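Local coordinates for protein neurotoxin (Clostridium botulinum, PDB 2QN0) that is the zinc protease light chain of botulinum neurotoxin type C, thought to cleave SNARE proteins of the nerve terminal, at residues Leu87-Lys92 and Ala385-Asp390; Lys92-Ile97 and Leu225-Glu230; Phe198-Ser203 and Phe219-Ile224; Leu231-His236 and Ile270-Gly275. All blocks are in the same frame, centred on the assembly; numbering follows the deposited sequence.

How the contacts relate
Contacts 1 and 2 use successive turns of helix 80-97 and share K92. Contact 1 is the partly buried one, where that helix meets a loop through both charges and apolar side chains. Contacts 2, 3 and 4 are buried, and all use helix 223-238: contact 3 holds its start, contact 2 its first half and contact 4 its second half. Contact 2 is purely apolar. Contact 3 is mainly backbone pairing with sulfur and ring packing. Contact 4 joins an amide-carbonyl bond to a methyl over a ring. Contacts 2 and 4 both hold a zinc ligand, but only in contact 4 is that ligand, H233, part of the packing. A salt bridge from R96 to D222 ties contact 2 to contact 3.

Contact 1 of 4, residues Leu87-Lys92 and Ala385-Asp390; sequences LKEIIK and ANILDD
E89 and L388 mark the closest backbone approach, with their CA atoms 6.3 Å apart. Segment 87-92 is part of helix 80-97. Segment 385-390 is a loop after strand 383-384, and residues N386 to D389 form a type I beta turn beside the helix. L388 puts its CD2 methyl on the helix backbone, 3.6 Å from K88 O. Its CG meets E89 CG at 3.9 Å, and the two side chains cross at about a right angle. I387 has CG1 between its backbone N and carbonyl carbon (chi1 59°), which brings CD1 to within 4.0 Å of E89 CB. In the fold, this packs the turn on helix 80-97, and K92 bonds to carbonyls of the turn. K92 is fully extended, with CG anti to the backbone N (chi1 -174°), and its NZ reaches past L388. NZ donates to I387 O at 2.8 Å, with a C=O...N angle of 143°. It also forms a salt bridge to D390 OD1 at 2.9 Å, from above the carboxylate plane. A weak bond runs from NZ to L388 O, and water 2 links the same two atoms. Y393 O, outside both segments, is also a strong acceptor. With more acceptors than its three N-H groups, NZ must share them. On the E89 side, water 1 donates to E89 OE2 and accepts a weak bond from L388 N. K88 sends its NZ to D84 and N9.

Contact 2 of 4, residues Lys92-Ile97 and Leu225-Glu230; sequences KLFKRI and LILMHE. With ZN (zinc ion), chain B.
L227 has CG anti to its backbone N (chi1 175°), and this aims CD2 at helix 80-97. I97 has CG1 anti to its carbonyl carbon (chi1 -69°), and CD1 extends to meet it. The short helical segments pass 10.5 Å apart and cross at -79°. L227 CD2 fits among three side chains of 92-97. It lies 3.8 Å from I97 CD1 and 3.8 Å from F94 CE1. L93 CB touches the same methyl at 4.0 Å. The F94 and L227 side chains cross at about a right angle. M228 runs beside I97 in the opposite direction, with M228 CG 3.6 Å from I97 CD1. The bend at M228 chi3 turns its CE back to I97 CG2. Helix 101-112 adds I107, on F94 and I97, and L106, on M228. The side of 225-230 turned from helix 80-97 differs. It carries H229 and E230, which fit the HExxH motif of zinc proteases. H229 NE2 binds zinc at 2.1 Å, and H233 and E269 complete the protein ligands. Between the two segments the packing is wholly apolar, so it fixes position by shape. The polar chemistry lies on the other side, where E230 OE2 bonds to water 3 on the metal.

Contact 3 of 4, residues Phe198-Ser203 and Phe219-Ile224; sequences FMLTYS and FCMDPI
Y202 lays its ring back over the strand it pairs with. Its CG sits between the backbone N and the carbonyl carbon (chi1 54°), which turns the ring toward residues 219-221. F219 O lies 3.6 Å above one face of the ring, toward its rim. F219 CB meets Y202 CE1 at 3.7 Å. M221 crosses the Y202 side chain at about a right angle, with M221 CG 3.6 Å from Y202 CE2. M221 then carries its SD on to L200, where it packs on CD2. T201 and C220 lie on the other face of the two strands, and both pack on V383. M199 reaches across to 220-223, with CG anti to its carbonyl carbon (chi1 -55°). Its SD comes to 3.3 Å from M221 O and 3.7 Å from P223 CG. C220 SG is a further neighbour, 4.0 Å from M199 SD. The backbones are antiparallel. Y202 and F219 form a hydrogen-bonded pair: F219 N donates to Y202 O at 2.8 Å, and Y202 N donates back to F219 O. T201 and C220 form the non-hydrogen-bonded pair. Beyond it, M221 N donates to L200 O at 2.9 Å. D222 OD1 accepts from I224 N, a capping bond. Its other oxygen, OD2, takes a salt bridge from R96. This is a short two-stranded antiparallel pair. After M221 its second strand leads to D222, the N-cap of helix 223-238, which carries the zinc-binding histidines.

Contact 4 of 4, residues Leu231-His236 and Ile270-Gly275; sequences LNHAMH and IYAFGG. With ZN (zinc ion), chain B.
A272 is the residue most covered here, followed by H236 and N232 of the helix that bears the HExxH zinc motif. E269, the third protein ligand of the zinc, stands on the same short helix as A272. The closest CA atoms, of N232 and A272, are 5.4 Å apart. The A272 methyl lies over one face of the H233 ring as a CH-pi contact. Its CB is 3.8 Å from the ring centroid and 26° off the normal. H233 NE2 binds zinc at 2.1 Å, so the methyl backs a metal ligand; it touches the H229 ring too. H236 turns its ring edge to helix 267-273, with A272 N near its plane. Its CE1 meets Y271 CB at 3.9 Å. N232 O lies over the centre of one H236 ring face. N232 has CG anti to its carbonyl carbon (chi1 -70°), which points the amide at the same helix. ND2 donates to A272 O at 3.0 Å, in the carbonyl plane and on a lone pair. The bond is bent, and OD1 is held by Y363 OH. Water 4 sits at the H236 ring edge, 2.8 Å from H236 NE2 and 2.7 Å from Y271 O.

Contact 1 of 4, residues Leu87-Lys92 and Ala385-Asp390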
loop_
_atom_site.group_PDB
_atom_site.type_symbol
_atom_site.label_atom_id
_atom_site.label_comp_id
_atom_site.label_asym_id
_atom_site.label_seq_id
_atom_site.Cartn_x
_atom_site.Cartn_y
_atom_site.Cartn_z
ATOM N N LEU A 87 -0.787 0.049 15.775
ATOM C CA LEU A 87 -1.271 1.365 15.374
ATOM C C LEU A 87 -0.170 2.413 15.486
ATOM O O LEU A 87 0.041 3.209 14.572
ATOM C CB LEU A 87 -2.465 1.770 16.245
ATOM C CG LEU A 87 -3.064 3.160 16.028
ATOM C CD1 LEU A 87 -3.585 3.299 14.601
ATOM C CD2 LEU A 87 -4.193 3.372 17.029
ATOM N N LYS A 88 0.539 2.412 16.608
ATOM C CA LYS A 88 1.609 3.376 16.813
ATOM C C LYS A 88 2.791 3.154 15.872
ATOM O O LYS A 88 3.471 4.109 15.491
ATOM C CB LYS A 88 2.053 3.350 18.280
ATOM C CG LYS A 88 1.021 4.021 19.187
ATOM C CD LYS A 88 1.230 3.735 20.666
ATOM C CE LYS A 88 0.139 4.429 21.484
ATOM N NZ LYS A 88 0.171 4.047 22.924
ATOM N N GLU A 89 3.035 1.904 15.492
ATOM C CA GLU A 89 4.130 1.611 14.571
ATOM C C GLU A 89 3.803 2.210 13.202
ATOM O O GLU A 89 4.646 2.848 12.575
ATOM C CB GLU A 89 4.341 0.096 14.447
ATOM C CG GLU A 89 4.856 -0.562 15.733
ATOM C CD GLU A 89 4.917 -2.077 15.651
ATOM O OE1 GLU A 89 4.117 -2.668 14.896
ATOM O OE2 GLU A 89 5.753 -2.683 16.359
ATOM N N ILE A 90 2.573 2.005 12.744
ATOM C CA ILE A 90 2.157 2.537 11.451
ATOM C C ILE A 90 2.259 4.062 11.453
ATOM O O ILE A 90 2.759 4.664 10.504
ATOM C CB ILE A 90 0.704 2.121 11.116
ATOM C CG1 ILE A 90 0.619 0.600 10.949
ATOM C CG2 ILE A 90 0.237 2.819 9.831
ATOM C CD1 ILE A 90 1.488 0.045 9.819
ATOM N N ILE A 91 1.786 4.688 12.526
ATOM C CA ILE A 91 1.841 6.141 12.635
ATOM C C ILE A 91 3.282 6.639 12.572
ATOM O O ILE A 91 3.595 7.584 11.843
ATOM C CB ILE A 91 1.189 6.632 13.962
ATOM C CG1 ILE A 91 -0.318 6.386 13.918
ATOM C CG2 ILE A 91 1.498 8.110 14.191
ATOM C CD1 ILE A 91 -1.012 7.004 12.719
ATOM N N LYS A 92 4.167 5.997 13.328
ATOM C CA LYS A 92 5.563 6.415 13.341
ATOM C C LYS A 92 6.180 6.282 11.952
ATOM O O LYS A 92 6.944 7.145 11.518
ATOM C CB LYS A 92 6.365 5.587 14.350
ATOM C CG LYS A 92 7.801 6.066 14.526
ATOM C CD LYS A 92 8.484 5.347 15.682
ATOM C CE LYS A 92 9.869 5.918 15.946
ATOM N NZ LYS A 92 10.494 5.277 17.138
ATOM N N ALA A 385 12.237 -5.815 15.358
ATOM C CA ALA A 385 12.846 -4.939 16.343
ATOM C C ALA A 385 11.768 -4.082 16.982
ATOM O O ALA A 385 10.641 -4.025 16.490
ATOM C CB ALA A 385 13.891 -4.047 15.672
ATOM N N ASN A 386 12.114 -3.424 18.084
ATOM C CA ASN A 386 11.170 -2.553 18.773
ATOM C C ASN A 386 11.335 -1.179 18.147
ATOM O O ASN A 386 12.020 -0.309 18.691
ATOM C CB ASN A 386 11.496 -2.505 20.267
ATOM C CG ASN A 386 11.617 -3.887 20.873
ATOM O OD1 ASN A 386 10.773 -4.755 20.643
ATOM N ND2 ASN A 386 12.668 -4.099 21.657
ATOM N N ILE A 387 10.708 -0.991 16.989
ATOM C CA ILE A 387 10.825 0.264 16.263
ATOM C C ILE A 387 10.193 1.484 16.925
ATOM O O ILE A 387 10.402 2.607 16.471
ATOM C CB ILE A 387 10.280 0.128 14.821
ATOM C CG1 ILE A 387 8.813 -0.297 14.842
ATOM C CG2 ILE A 387 11.108 -0.906 14.056
ATOM C CD1 ILE A 387 8.185 -0.338 13.459
ATOM N N LEU A 388 9.430 1.277 17.994
ATOM C CA LEU A 388 8.826 2.414 18.690
ATOM C C LEU A 388 9.852 3.041 19.639
ATOM O O LEU A 388 9.688 4.178 20.086
ATOM C CB LEU A 388 7.583 1.978 19.474
ATOM C CG LEU A 388 6.361 1.575 18.638
ATOM C CD1 LEU A 388 5.193 1.231 19.552
ATOM C CD2 LEU A 388 5.981 2.721 17.713
ATOM N N ASP A 389 10.913 2.295 19.931
ATOM C CA ASP A 389 11.982 2.762 20.819
ATOM C C ASP A 389 12.936 3.646 20.019
ATOM O O ASP A 389 13.651 3.153 19.147
ATOM C CB ASP A 389 12.747 1.557 21.378
ATOM C CG ASP A 389 13.775 1.940 22.434
ATOM O OD1 ASP A 389 14.263 3.092 22.429
ATOM O OD2 ASP A 389 14.110 1.070 23.265
ATOM N N ASP A 390 12.962 4.945 20.314
ATOM C CA ASP A 390 13.838 5.859 19.583
ATOM C C ASP A 390 15.326 5.542 19.689
ATOM O O ASP A 390 16.130 6.091 18.939
ATOM C CB ASP A 390 13.596 7.312 20.010
ATOM C CG ASP A 390 12.335 7.897 19.401
ATOM O OD1 ASP A 390 12.005 7.538 18.250
ATOM O OD2 ASP A 390 11.680 8.729 20.062
HETATM O O HOH W 1 7.580 -1.610 17.741
HETATM O O HOH W 2 8.377 6.261 19.075
#

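Contact 2 of 4, residues Lys92-Ile97 and Leu225-Glu230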
loop_
_atom_site.group_PDB
_atom_site.type_symbol
_atom_site.label_atom_id
_atom_site.label_comp_id
_atom_site.label_asym_id
_atom_site.label_seq_id
_atom_site.Cartn_x
_atom_site.Cartn_y
_atom_site.Cartn_z
ATOM N N LYS A 92 4.167 5.997 13.328
ATOM C CA LYS A 92 5.563 6.415 13.341
ATOM C C LYS A 92 6.180 6.282 11.952
ATOM O O LYS A 92 6.944 7.145 11.518
ATOM C CB LYS A 92 6.365 5.587 14.350
ATOM C CG LYS A 92 7.801 6.066 14.526
ATOM C CD LYS A 92 8.484 5.347 15.682
ATOM C CE LYS A 92 9.869 5.918 15.946
ATOM N NZ LYS A 92 10.494 5.277 17.138
ATOM N N LEU A 93 5.841 5.207 11.249
ATOM C CA LEU A 93 6.387 5.006 9.912
ATOM C C LEU A 93 5.902 6.092 8.953
ATOM O O LEU A 93 6.668 6.567 8.116
ATOM C CB LEU A 93 6.017 3.610 9.396
ATOM C CG LEU A 93 6.670 2.491 10.216
ATOM C CD1 LEU A 93 6.179 1.140 9.726
ATOM C CD2 LEU A 93 8.192 2.584 10.099
ATOM N N PHE A 94 4.639 6.497 9.069
ATOM C CA PHE A 94 4.145 7.551 8.191
ATOM C C PHE A 94 4.885 8.853 8.468
ATOM O O PHE A 94 5.160 9.620 7.552
ATOM C CB PHE A 94 2.636 7.753 8.350
ATOM C CG PHE A 94 1.817 6.970 7.356
ATOM C CD1 PHE A 94 1.559 5.619 7.553
ATOM C CD2 PHE A 94 1.344 7.580 6.197
ATOM C CE1 PHE A 94 0.842 4.882 6.612
ATOM C CE2 PHE A 94 0.627 6.853 5.247
ATOM C CZ PHE A 94 0.375 5.499 5.457
ATOM N N LYS A 95 5.214 9.105 9.733
ATOM C CA LYS A 95 5.952 10.319 10.070
ATOM C C LYS A 95 7.335 10.291 9.411
ATOM O O LYS A 95 7.822 11.311 8.919
ATOM C CB LYS A 95 6.101 10.450 11.590
ATOM C CG LYS A 95 4.798 10.755 12.322
ATOM C CD LYS A 95 5.054 10.835 13.826
ATOM C CE LYS A 95 3.788 11.088 14.619
ATOM N NZ LYS A 95 4.094 11.137 16.083
ATOM N N ARG A 96 7.967 9.122 9.398
ATOM C CA ARG A 96 9.286 9.001 8.788
ATOM C C ARG A 96 9.166 9.159 7.276
ATOM O O ARG A 96 9.990 9.816 6.644
ATOM C CB ARG A 96 9.925 7.651 9.144
ATOM C CG ARG A 96 11.317 7.439 8.549
ATOM C CD ARG A 96 12.085 6.383 9.335
ATOM N NE ARG A 96 13.164 5.760 8.567
ATOM C CZ ARG A 96 14.210 6.403 8.055
ATOM N NH1 ARG A 96 14.341 7.713 8.218
ATOM N NH2 ARG A 96 15.132 5.727 7.379
ATOM N N ILE A 97 8.131 8.566 6.696
ATOM C CA ILE A 97 7.919 8.689 5.259
ATOM C C ILE A 97 7.729 10.171 4.932
ATOM O O ILE A 97 8.270 10.686 3.953
ATOM C CB ILE A 97 6.665 7.892 4.816
ATOM C CG1 ILE A 97 6.942 6.391 4.942
ATOM C CG2 ILE A 97 6.292 8.248 3.373
ATOM C CD1 ILE A 97 5.713 5.511 4.752
ATOM N N LEU A 225 10.328 1.203 3.774
ATOM C CA LEU A 225 10.343 0.778 2.373
ATOM C C LEU A 225 9.360 -0.361 2.140
ATOM O O LEU A 225 8.780 -0.481 1.061
ATOM C CB LEU A 225 11.751 0.367 1.932
ATOM C CG LEU A 225 12.760 1.516 1.776
ATOM C CD1 LEU A 225 13.876 1.080 0.839
ATOM C CD2 LEU A 225 12.085 2.751 1.210
ATOM N N ILE A 226 9.172 -1.198 3.154
ATOM C CA ILE A 226 8.223 -2.295 3.046
ATOM C C ILE A 226 6.837 -1.670 2.880
ATOM O O ILE A 226 6.038 -2.099 2.042
ATOM C CB ILE A 226 8.248 -3.176 4.318
ATOM C CG1 ILE A 226 9.633 -3.813 4.480
ATOM C CG2 ILE A 226 7.172 -4.250 4.234
ATOM C CD1 ILE A 226 9.784 -4.675 5.732
ATOM N N LEU A 227 6.562 -0.640 3.675
ATOM C CA LEU A 227 5.278 0.046 3.608
ATOM C C LEU A 227 5.144 0.896 2.339
ATOM O O LEU A 227 4.123 0.831 1.648
ATOM C CB LEU A 227 5.087 0.927 4.853
ATOM C CG LEU A 227 3.843 1.823 4.917
ATOM C CD1 LEU A 227 2.579 0.985 4.761
ATOM C CD2 LEU A 227 3.830 2.572 6.254
ATOM N N MET A 228 6.170 1.681 2.027
ATOM C CA MET A 228 6.123 2.529 0.836
ATOM C C MET A 228 5.953 1.693 -0.427
ATOM O O MET A 228 5.315 2.132 -1.382
ATOM C CB MET A 228 7.381 3.392 0.735
ATOM C CG MET A 228 7.403 4.533 1.755
ATOM S SD MET A 228 8.876 5.555 1.666
ATOM C CE MET A 228 8.391 6.750 0.422
ATOM N N HIS A 229 6.523 0.491 -0.432
ATOM C CA HIS A 229 6.379 -0.395 -1.584
ATOM C C HIS A 229 4.889 -0.657 -1.812
ATOM O O HIS A 229 4.402 -0.570 -2.944
ATOM C CB HIS A 229 7.110 -1.720 -1.339
ATOM C CG HIS A 229 6.861 -2.752 -2.396
ATOM N ND1 HIS A 229 7.789 -3.062 -3.367
ATOM C CD2 HIS A 229 5.786 -3.538 -2.637
ATOM C CE1 HIS A 229 7.298 -3.999 -4.158
ATOM N NE2 HIS A 229 6.085 -4.305 -3.738
ATOM N N GLU A 230 4.155 -0.969 -0.742
ATOM C CA GLU A 230 2.723 -1.219 -0.878
ATOM C C GLU A 230 1.982 0.069 -1.234
ATOM O O GLU A 230 0.984 0.035 -1.957
ATOM C CB GLU A 230 2.135 -1.816 0.413
ATOM C CG GLU A 230 2.665 -3.209 0.788
ATOM C CD GLU A 230 2.607 -4.216 -0.359
ATOM O OE1 GLU A 230 1.573 -4.287 -1.062
ATOM O OE2 GLU A 230 3.597 -4.952 -0.546
HETATM ZN ZN ZN B . 4.466 -5.502 -4.330
HETATM O O HOH W 3 3.714 -6.453 -2.638
#

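Contact 3 of 4, residues Phe198-Ser203 and Phe219-Ile224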
loop_
_atom_site.group_PDB
_atom_site.type_symbol
_atom_site.label_atom_id
_atom_site.label_comp_id
_atom_site.label_asym_id
_atom_site.label_seq_id
_atom_site.Cartn_x
_atom_site.Cartn_y
_atom_site.Cartn_z
ATOM N N PHE A 198 8.102 -6.737 10.633
ATOM C CA PHE A 198 8.610 -8.056 10.251
ATOM C C PHE A 198 9.400 -7.770 8.980
ATOM O O PHE A 198 8.830 -7.651 7.894
ATOM C CB PHE A 198 7.452 -9.019 9.985
ATOM C CG PHE A 198 6.804 -9.536 11.239
ATOM C CD1 PHE A 198 7.236 -10.723 11.821
ATOM C CD2 PHE A 198 5.787 -8.818 11.860
ATOM C CE1 PHE A 198 6.666 -11.188 13.008
ATOM C CE2 PHE A 198 5.211 -9.274 13.047
ATOM C CZ PHE A 198 5.653 -10.461 13.620
ATOM N N MET A 199 10.716 -7.654 9.131
ATOM C CA MET A 199 11.591 -7.297 8.022
ATOM C C MET A 199 12.291 -8.407 7.253
ATOM O O MET A 199 12.876 -9.323 7.829
ATOM C CB MET A 199 12.653 -6.317 8.522
ATOM C CG MET A 199 12.085 -5.076 9.184
ATOM S SD MET A 199 13.347 -4.195 10.116
ATOM C CE MET A 199 13.175 -4.988 11.732
ATOM N N LEU A 200 12.241 -8.283 5.933
ATOM C CA LEU A 200 12.883 -9.219 5.025
ATOM C C LEU A 200 14.387 -8.945 5.097
ATOM O O LEU A 200 14.803 -7.795 5.260
ATOM C CB LEU A 200 12.335 -8.969 3.611
ATOM C CG LEU A 200 12.908 -9.611 2.347
ATOM C CD1 LEU A 200 11.832 -9.597 1.257
ATOM C CD2 LEU A 200 14.146 -8.856 1.888
ATOM N N THR A 201 15.200 -9.997 5.004
ATOM C CA THR A 201 16.654 -9.843 5.053
ATOM C C THR A 201 17.284 -10.281 3.733
ATOM O O THR A 201 16.757 -11.161 3.048
ATOM C CB THR A 201 17.267 -10.652 6.215
ATOM O OG1 THR A 201 16.867 -12.023 6.111
ATOM C CG2 THR A 201 16.793 -10.089 7.557
ATOM N N TYR A 202 18.418 -9.677 3.393
ATOM C CA TYR A 202 19.096 -9.956 2.126
ATOM C C TYR A 202 20.582 -9.614 2.204
ATOM O O TYR A 202 21.026 -8.966 3.154
ATOM C CB TYR A 202 18.451 -9.093 1.040
ATOM C CG TYR A 202 18.450 -7.631 1.441
ATOM C CD1 TYR A 202 19.556 -6.815 1.188
ATOM C CD2 TYR A 202 17.407 -7.104 2.203
ATOM C CE1 TYR A 202 19.630 -5.521 1.695
ATOM C CE2 TYR A 202 17.473 -5.807 2.718
ATOM C CZ TYR A 202 18.589 -5.026 2.464
ATOM O OH TYR A 202 18.689 -3.768 3.018
ATOM N N SER A 203 21.341 -10.045 1.196
ATOM C CA SER A 203 22.770 -9.751 1.115
ATOM C C SER A 203 23.088 -9.104 -0.237
ATOM O O SER A 203 24.115 -8.441 -0.392
ATOM C CB SER A 203 23.609 -11.022 1.304
ATOM O OG SER A 203 23.319 -12.000 0.324
ATOM N N PHE A 219 21.557 -7.765 5.600
ATOM C CA PHE A 219 20.955 -6.500 6.017
ATOM C C PHE A 219 19.452 -6.706 6.082
ATOM O O PHE A 219 18.925 -7.647 5.489
ATOM C CB PHE A 219 21.245 -5.403 4.983
ATOM C CG PHE A 219 22.659 -4.886 5.005
ATOM C CD1 PHE A 219 23.018 -3.846 5.856
ATOM C CD2 PHE A 219 23.620 -5.416 4.147
ATOM C CE1 PHE A 219 24.315 -3.333 5.848
ATOM C CE2 PHE A 219 24.919 -4.912 4.132
ATOM C CZ PHE A 219 25.268 -3.868 4.984
ATOM N N CYS A 220 18.759 -5.833 6.804
ATOM C CA CYS A 220 17.310 -5.926 6.888
ATOM C C CYS A 220 16.726 -4.809 6.029
ATOM O O CYS A 220 17.421 -3.849 5.693
ATOM C CB CYS A 220 16.842 -5.737 8.335
ATOM S SG CYS A 220 17.135 -4.061 8.981
ATOM N N MET A 221 15.464 -4.947 5.639
ATOM C CA MET A 221 14.816 -3.887 4.882
ATOM C C MET A 221 14.308 -2.892 5.921
ATOM O O MET A 221 13.866 -3.292 6.999
ATOM C CB MET A 221 13.613 -4.417 4.093
ATOM C CG MET A 221 13.937 -4.925 2.698
ATOM S SD MET A 221 12.412 -5.244 1.791
ATOM C CE MET A 221 11.927 -3.580 1.373
ATOM N N ASP A 222 14.391 -1.604 5.614
ATOM C CA ASP A 222 13.883 -0.598 6.534
ATOM C C ASP A 222 12.360 -0.689 6.423
ATOM O O ASP A 222 11.809 -0.711 5.316
ATOM C CB ASP A 222 14.350 0.799 6.116
ATOM C CG ASP A 222 13.933 1.877 7.110
ATOM O OD1 ASP A 222 12.772 1.851 7.563
ATOM O OD2 ASP A 222 14.764 2.753 7.432
ATOM N N PRO A 223 11.660 -0.765 7.563
ATOM C CA PRO A 223 10.200 -0.854 7.563
ATOM C C PRO A 223 9.489 0.173 6.681
ATOM O O PRO A 223 8.426 -0.127 6.130
ATOM C CB PRO A 223 9.848 -0.685 9.038
ATOM C CG PRO A 223 10.984 -1.367 9.713
ATOM C CD PRO A 223 12.188 -0.867 8.938
ATOM N N ILE A 224 10.044 1.377 6.534
ATOM C CA ILE A 224 9.344 2.348 5.701
ATOM C C ILE A 224 9.315 1.936 4.233
ATOM O O ILE A 224 8.375 2.278 3.524
ATOM C CB ILE A 224 9.918 3.794 5.791
ATOM C CG1 ILE A 224 11.392 3.827 5.392
ATOM C CG2 ILE A 224 9.678 4.362 7.189
ATOM C CD1 ILE A 224 11.861 5.209 4.971
#

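Contact 4 of 4, residues Leu231-His236 and Ile270-Gly275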
loop_
_atom_site.group_PDB
_atom_site.type_symbol
_atom_site.label_atom_id
_atom_site.label_comp_id
_atom_site.label_asym_id
_atom_site.label_seq_id
_atom_site.Cartn_x
_atom_site.Cartn_y
_atom_site.Cartn_z
ATOM N N LEU A 231 2.457 1.208 -0.734
ATOM C CA LEU A 231 1.810 2.478 -1.062
ATOM C C LEU A 231 1.927 2.732 -2.569
ATOM O O LEU A 231 1.104 3.435 -3.155
ATOM C CB LEU A 231 2.437 3.637 -0.273
ATOM C CG LEU A 231 2.203 3.604 1.249
ATOM C CD1 LEU A 231 2.867 4.823 1.894
ATOM C CD2 LEU A 231 0.702 3.602 1.551
ATOM N N ASN A 232 2.952 2.161 -3.198
ATOM C CA ASN A 232 3.106 2.325 -4.644
ATOM C C ASN A 232 1.994 1.563 -5.354
ATOM O O ASN A 232 1.454 2.035 -6.356
ATOM C CB ASN A 232 4.477 1.830 -5.110
ATOM C CG ASN A 232 5.601 2.728 -4.634
ATOM O OD1 ASN A 232 5.371 3.889 -4.291
ATOM N ND2 ASN A 232 6.820 2.205 -4.623
ATOM N N HIS A 233 1.661 0.374 -4.859
ATOM C CA HIS A 233 0.566 -0.383 -5.460
ATOM C C HIS A 233 -0.706 0.448 -5.298
ATOM O O HIS A 233 -1.530 0.525 -6.210
ATOM C CB HIS A 233 0.377 -1.735 -4.769
ATOM C CG HIS A 233 1.436 -2.736 -5.106
ATOM N ND1 HIS A 233 1.751 -3.077 -6.406
ATOM C CD2 HIS A 233 2.234 -3.491 -4.314
ATOM C CE1 HIS A 233 2.695 -4.001 -6.400
ATOM N NE2 HIS A 233 3.005 -4.269 -5.143
ATOM N N ALA A 234 -0.856 1.078 -4.133
ATOM C CA ALA A 234 -2.034 1.907 -3.864
ATOM C C ALA A 234 -2.092 3.094 -4.816
ATOM O O ALA A 234 -3.177 3.516 -5.226
ATOM C CB ALA A 234 -2.024 2.397 -2.407
ATOM N N MET A 235 -0.929 3.643 -5.160
ATOM C CA MET A 235 -0.881 4.763 -6.097
ATOM C C MET A 235 -1.388 4.302 -7.462
ATOM O O MET A 235 -2.202 4.976 -8.099
ATOM C CB MET A 235 0.552 5.288 -6.230
ATOM C CG MET A 235 1.009 6.152 -5.067
ATOM S SD MET A 235 0.298 7.818 -5.130
ATOM C CE MET A 235 1.558 8.684 -6.054
ATOM N N HIS A 236 -0.909 3.147 -7.913
ATOM C CA HIS A 236 -1.336 2.617 -9.203
ATOM C C HIS A 236 -2.844 2.377 -9.187
ATOM O O HIS A 236 -3.538 2.675 -10.164
ATOM C CB HIS A 236 -0.609 1.305 -9.502
ATOM C CG HIS A 236 0.883 1.417 -9.459
ATOM N ND1 HIS A 236 1.703 0.325 -9.279
ATOM C CD2 HIS A 236 1.702 2.489 -9.575
ATOM C CE1 HIS A 236 2.964 0.720 -9.284
ATOM N NE2 HIS A 236 2.991 2.028 -9.463
ATOM N N ILE A 270 7.180 -5.250 -10.605
ATOM C CA ILE A 270 8.307 -4.602 -11.254
ATOM C C ILE A 270 8.181 -3.080 -11.170
ATOM O O ILE A 270 9.164 -2.384 -10.914
ATOM C CB ILE A 270 8.421 -5.054 -12.735
ATOM C CG1 ILE A 270 8.848 -6.527 -12.784
ATOM C CG2 ILE A 270 9.428 -4.180 -13.484
ATOM C CD1 ILE A 270 8.984 -7.098 -14.190
ATOM N N TYR A 271 6.977 -2.557 -11.379
ATOM C CA TYR A 271 6.790 -1.114 -11.298
ATOM C C TYR A 271 6.855 -0.608 -9.860
ATOM O O TYR A 271 7.422 0.452 -9.597
ATOM C CB TYR A 271 5.464 -0.700 -11.934
ATOM C CG TYR A 271 5.565 -0.502 -13.435
ATOM C CD1 TYR A 271 6.629 0.209 -13.993
ATOM C CD2 TYR A 271 4.586 -1.001 -14.292
ATOM C CE1 TYR A 271 6.712 0.422 -15.377
ATOM C CE2 TYR A 271 4.659 -0.794 -15.670
ATOM C CZ TYR A 271 5.721 -0.082 -16.203
ATOM O OH TYR A 271 5.776 0.136 -17.562
ATOM N N ALA A 272 6.279 -1.362 -8.930
ATOM C CA ALA A 272 6.307 -0.957 -7.523
ATOM C C ALA A 272 7.754 -0.896 -7.019
ATOM O O ALA A 272 8.119 -0.014 -6.234
ATOM C CB ALA A 272 5.496 -1.935 -6.681
ATOM N N PHE A 273 8.582 -1.835 -7.473
ATOM C CA PHE A 273 9.982 -1.856 -7.065
ATOM C C PHE A 273 10.764 -0.796 -7.839
ATOM O O PHE A 273 11.482 0.012 -7.249
ATOM C CB PHE A 273 10.603 -3.236 -7.305
ATOM C CG PHE A 273 12.011 -3.346 -6.797
ATOM C CD1 PHE A 273 12.266 -3.441 -5.429
ATOM C CD2 PHE A 273 13.088 -3.276 -7.676
ATOM C CE1 PHE A 273 13.578 -3.458 -4.947
ATOM C CE2 PHE A 273 14.404 -3.292 -7.205
ATOM C CZ PHE A 273 14.647 -3.382 -5.836
ATOM N N GLY A 274 10.633 -0.809 -9.163
ATOM C CA GLY A 274 11.310 0.181 -9.981
ATOM C C GLY A 274 12.771 -0.093 -10.290
ATOM O O GLY A 274 13.259 -1.208 -10.127
ATOM N N GLY A 275 13.471 0.944 -10.737
ATOM C CA GLY A 275 14.877 0.795 -11.075
ATOM C C GLY A 275 15.075 0.079 -12.402
ATOM O O GLY A 275 14.140 -0.026 -13.192
HETATM ZN ZN ZN B . 4.466 -5.502 -4.330
HETATM O O HOH W 4 5.692 2.382 -8.743
HETATM O O HOH W 3 3.714 -6.453 -2.638
#